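PDB 3CNI: putative ABC type-2 transporter, which probably takes part in ABC-type membrane transport, this chain being one domain of the longer protein, and binds calcium ions. Local coordinates for residues 103-106 against 107-111; 141-145 against 146-150. All coordinates share one frame; numbering follows the deposited sequence.

Contact 1 (103-106 against 107-111); sequences ESLK and VQLAS
Gln108 N donates to Ser104 O (3.0 Å) in an i-to-i+4 helical bond, and the chain at the C-terminal end of helix 89-107 then enters a type I beta turn from Val107 to Ala110. The bond that follows is weaker and shorter in sequence: Leu109 N reaches back three residues to Lys106 O at 3.3 Å, as the backbone changes its course. Gln108 also folds its side chain back over the helix. With CG beside the backbone N (chi1 -62°) and the chain extended beyond it, the amide NE2 lies 3.1 Å from Ser104 OG and 3.4 Å from Ser104 O. Both are weak hydrogen bonds, so Ser104 O receives the backbone and the amide N-H groups together. A small hydroxyl residue with a long amide four positions on suits this partly exposed face. On the buried face, Leu105 and Leu109 meet by methyls, CD1 to CD2 at 4.1 Å; branched apolar chains fit here because both also pack on Leu127 of strand 127-135, and Leu105 on helix 22-32. Val107 instead packs on Gly96 of the second subunit. Along the helix, the extended Lys106 brings its ammonium back to the Glu103 carboxylate in an i-to-i+3 salt bridge, NZ lying 2.9 Å from OE1 and 3.1 Å from OE2.

Contact 2 (141-145 against 146-150); sequences KNHSP and EAIMN. With CA (calcium ion), chain B.
A local helix N-cap joins Ser144 to the first turn of helix 145-152, just after strand 138-140, the last strand of the mixed sheet. Ser144 OG accepts from Ala147 N at 3.1 Å, because a chi1 of 76° sets the hydroxyl between its own backbone N and carbonyl carbon, facing the opening turn. Alanine at the third helical position offers no side-chain acceptor, so this is a single capping bond and not a capping box. Ser144 O then takes Ile148 N (3.0 Å), and Pro145 O takes Met149 N at 2.8 Å. Proline suits the first helical position, where no N-H is required; its ring packs on Trp82 and Leu84 of strand 76-84. Flanking the cap, His143 and Ile148 hold the positions of a hydrophobic staple: Ile148 CD1 lies 3.8 Å from His143 CB and also beside ring atoms CG and CD2, the side chains crossing at about a right angle. The imidazole is fixed by ND1 donating to Lys141 O at 2.7 Å, in the ring plane. Replacing His143 by alanine keeps the CB contact but is likely to cost Lys141 O its donor and Ile148 CD1 the adjacent ring. Glu146 bends at chi2 (89°) to reach a calcium ion whose coordination Ser99 and four waters complete: OE2 binds the metal at 2.5 Å, while OE1 accepts from water 1, itself a ligand.

How the contacts relate
Both contacts are partly buried helix ends on opposite sides of the chain's centre, about 25 Å apart between centres. Contact 1 lies where helix 89-107 runs out, contact 2 where helix 145-152 begins, and strand 127-135 packs against both. Their chemistry follows the polarity of the helix: at 103-111 the donors turn back to late carbonyls, whereas at 141-150 a serine hydroxyl serves an early N-H. Acidic residues differ too. Glu146 binds calcium directly, while Glu103 pairs with a lysine, and its side chain comes within about 4 Å, nearest atoms, of a different calcium ion. Helix 89-107 links the two places, since its Ser99 shares the metal with Glu146, and each contact also meets the second subunit.

Contact 1 (103-106 against 107-111)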
# COMPACT_ATOMS: atom_id res chain seq x y z
N GLU A 103 4.96 -1.52 0.35
CA GLU A 103 4.35 -2.13 1.58
C GLU A 103 5.19 -3.30 1.93
O GLU A 103 5.57 -3.54 3.09
CB GLU A 103 2.91 -2.57 1.35
CG GLU A 103 1.95 -1.45 1.21
CD GLU A 103 1.85 -0.60 2.47
OE1 GLU A 103 2.31 -1.05 3.55
OE2 GLU A 103 1.31 0.51 2.38
N SER A 104 5.56 -4.03 0.92
CA SER A 104 6.28 -5.30 1.19
C SER A 104 7.68 -5.05 1.77
O SER A 104 8.22 -5.80 2.56
CB SER A 104 6.29 -6.14 -0.11
OG SER A 104 7.24 -7.14 0.03
N LEU A 105 8.26 -3.94 1.39
CA LEU A 105 9.58 -3.53 1.86
C LEU A 105 9.56 -3.24 3.37
O LEU A 105 10.51 -3.48 4.12
CB LEU A 105 10.05 -2.29 1.10
CG LEU A 105 11.31 -1.63 1.66
CD1 LEU A 105 12.61 -2.59 1.65
CD2 LEU A 105 11.53 -0.27 0.98
N LYS A 106 8.41 -2.76 3.82
CA LYS A 106 8.28 -2.37 5.19
C LYS A 106 8.39 -3.61 6.04
O LYS A 106 9.01 -3.59 7.12
CB LYS A 106 6.92 -1.76 5.43
CG LYS A 106 6.66 -0.42 4.70
CD LYS A 106 5.26 0.03 5.05
CE LYS A 106 4.91 1.31 4.29
NZ LYS A 106 3.45 1.48 4.38
N VAL A 107 7.69 -4.65 5.56
CA VAL A 107 7.75 -5.98 6.14
C VAL A 107 9.22 -6.55 6.12
O VAL A 107 9.72 -7.15 7.09
CB VAL A 107 6.74 -6.98 5.42
CG1 VAL A 107 6.93 -8.43 5.96
CG2 VAL A 107 5.30 -6.54 5.60
N GLN A 108 9.92 -6.34 5.02
CA GLN A 108 11.26 -6.86 4.87
C GLN A 108 12.29 -6.04 5.64
O GLN A 108 13.48 -6.36 5.62
CB GLN A 108 11.70 -6.97 3.42
CG GLN A 108 10.88 -7.92 2.55
CD GLN A 108 11.21 -7.81 1.06
OE1 GLN A 108 12.26 -8.27 0.62
NE2 GLN A 108 10.32 -7.19 0.27
N LEU A 109 11.84 -5.04 6.40
CA LEU A 109 12.78 -4.24 7.22
C LEU A 109 12.66 -4.57 8.68
O LEU A 109 13.49 -4.17 9.50
CB LEU A 109 12.53 -2.72 7.04
CG LEU A 109 12.86 -2.01 5.71
CD1 LEU A 109 12.39 -0.50 5.71
CD2 LEU A 109 14.32 -2.10 5.34
N ALA A 110 11.58 -5.29 9.00
CA ALA A 110 11.06 -5.34 10.36
C ALA A 110 12.01 -5.90 11.39
O ALA A 110 12.09 -5.38 12.49
CB ALA A 110 9.71 -6.06 10.39
N SER A 111 12.71 -6.97 11.05
CA SER A 111 13.62 -7.67 11.98
C SER A 111 14.70 -6.73 12.47
O SER A 111 15.34 -6.96 13.56
CB SER A 111 14.36 -8.82 11.28
OG SER A 111 13.62 -10.00 11.25

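Contact 2 (141-145 against 146-150)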
# COMPACT_ATOMS: atom_id res chain seq x y z
N LYS A 141 5.82 18.17 -8.16
CA LYS A 141 6.53 17.84 -6.93
C LYS A 141 5.52 17.59 -5.88
O LYS A 141 4.53 18.28 -5.79
CB LYS A 141 7.45 18.99 -6.46
CG LYS A 141 8.77 19.13 -7.18
CD LYS A 141 9.40 20.50 -6.90
N ASN A 142 5.82 16.59 -5.09
CA ASN A 142 5.13 16.28 -3.83
C ASN A 142 3.70 15.75 -4.01
O ASN A 142 2.89 15.70 -3.10
CB ASN A 142 5.21 17.50 -2.92
CG ASN A 142 6.63 17.69 -2.39
OD1 ASN A 142 7.20 16.75 -1.81
ND2 ASN A 142 7.22 18.85 -2.62
N HIS A 143 3.41 15.38 -5.24
CA HIS A 143 2.16 14.76 -5.52
C HIS A 143 2.36 13.43 -6.08
O HIS A 143 3.23 13.21 -6.92
CB HIS A 143 1.36 15.60 -6.53
CG HIS A 143 0.92 16.92 -6.00
ND1 HIS A 143 1.81 17.93 -5.70
CD2 HIS A 143 -0.31 17.43 -5.78
CE1 HIS A 143 1.15 18.98 -5.25
NE2 HIS A 143 -0.14 18.72 -5.34
N SER A 144 1.50 12.54 -5.63
CA SER A 144 1.30 11.19 -6.17
C SER A 144 0.48 11.19 -7.46
O SER A 144 -0.24 12.18 -7.77
CB SER A 144 0.56 10.33 -5.12
OG SER A 144 -0.83 10.64 -5.05
N PRO A 145 0.56 10.08 -8.22
CA PRO A 145 -0.25 10.00 -9.43
C PRO A 145 -1.73 10.00 -9.17
O PRO A 145 -2.49 10.54 -9.95
CB PRO A 145 0.17 8.67 -10.06
CG PRO A 145 1.55 8.39 -9.53
CD PRO A 145 1.53 8.96 -8.13
N GLU A 146 -2.13 9.38 -8.06
CA GLU A 146 -3.54 9.40 -7.64
C GLU A 146 -4.01 10.84 -7.51
O GLU A 146 -5.10 11.23 -7.98
CB GLU A 146 -3.72 8.76 -6.29
CG GLU A 146 -3.46 7.22 -6.20
CD GLU A 146 -1.99 6.75 -5.89
OE1 GLU A 146 -0.93 7.37 -6.22
OE2 GLU A 146 -1.94 5.65 -5.36
N ALA A 147 -3.21 11.61 -6.79
CA ALA A 147 -3.54 13.04 -6.51
C ALA A 147 -3.63 13.80 -7.80
O ALA A 147 -4.55 14.54 -8.03
CB ALA A 147 -2.48 13.71 -5.60
N ILE A 148 -2.66 13.61 -8.67
CA ILE A 148 -2.65 14.35 -9.93
C ILE A 148 -3.85 13.94 -10.77
O ILE A 148 -4.49 14.74 -11.40
CB ILE A 148 -1.36 14.20 -10.73
CG1 ILE A 148 -0.25 14.87 -9.95
CG2 ILE A 148 -1.52 14.95 -12.06
CD1 ILE A 148 -0.52 16.36 -9.73
N MSE A 149 -4.15 12.66 -10.73
CA MSE A 149 -5.25 12.16 -11.54
C MSE A 149 -6.56 12.59 -10.95
O MSE A 149 -7.45 12.86 -11.68
CB MSE A 149 -5.17 10.62 -11.65
CG MSE A 149 -3.94 10.11 -12.42
SE MSE A 149 -4.15 10.60 -14.35
CE MSE A 149 -2.35 11.39 -14.55
N ASN A 150 -6.68 12.66 -9.64
CA ASN A 150 -7.96 13.06 -8.98
C ASN A 150 -8.27 14.54 -9.20
O ASN A 150 -9.46 14.95 -9.20
CB ASN A 150 -8.04 12.73 -7.47
CG ASN A 150 -8.03 11.24 -7.20
OD1 ASN A 150 -8.53 10.43 -8.00
ND2 ASN A 150 -7.40 10.84 -6.06
CA CA B . -0.14 4.38 -4.21
O HOH W 1 1.13 6.07 -5.56
O HOH W 2 1.43 4.08 -2.47
O HOH W 3 -1.79 3.71 -2.63
O HOH W 4 -1.35 2.66 -5.21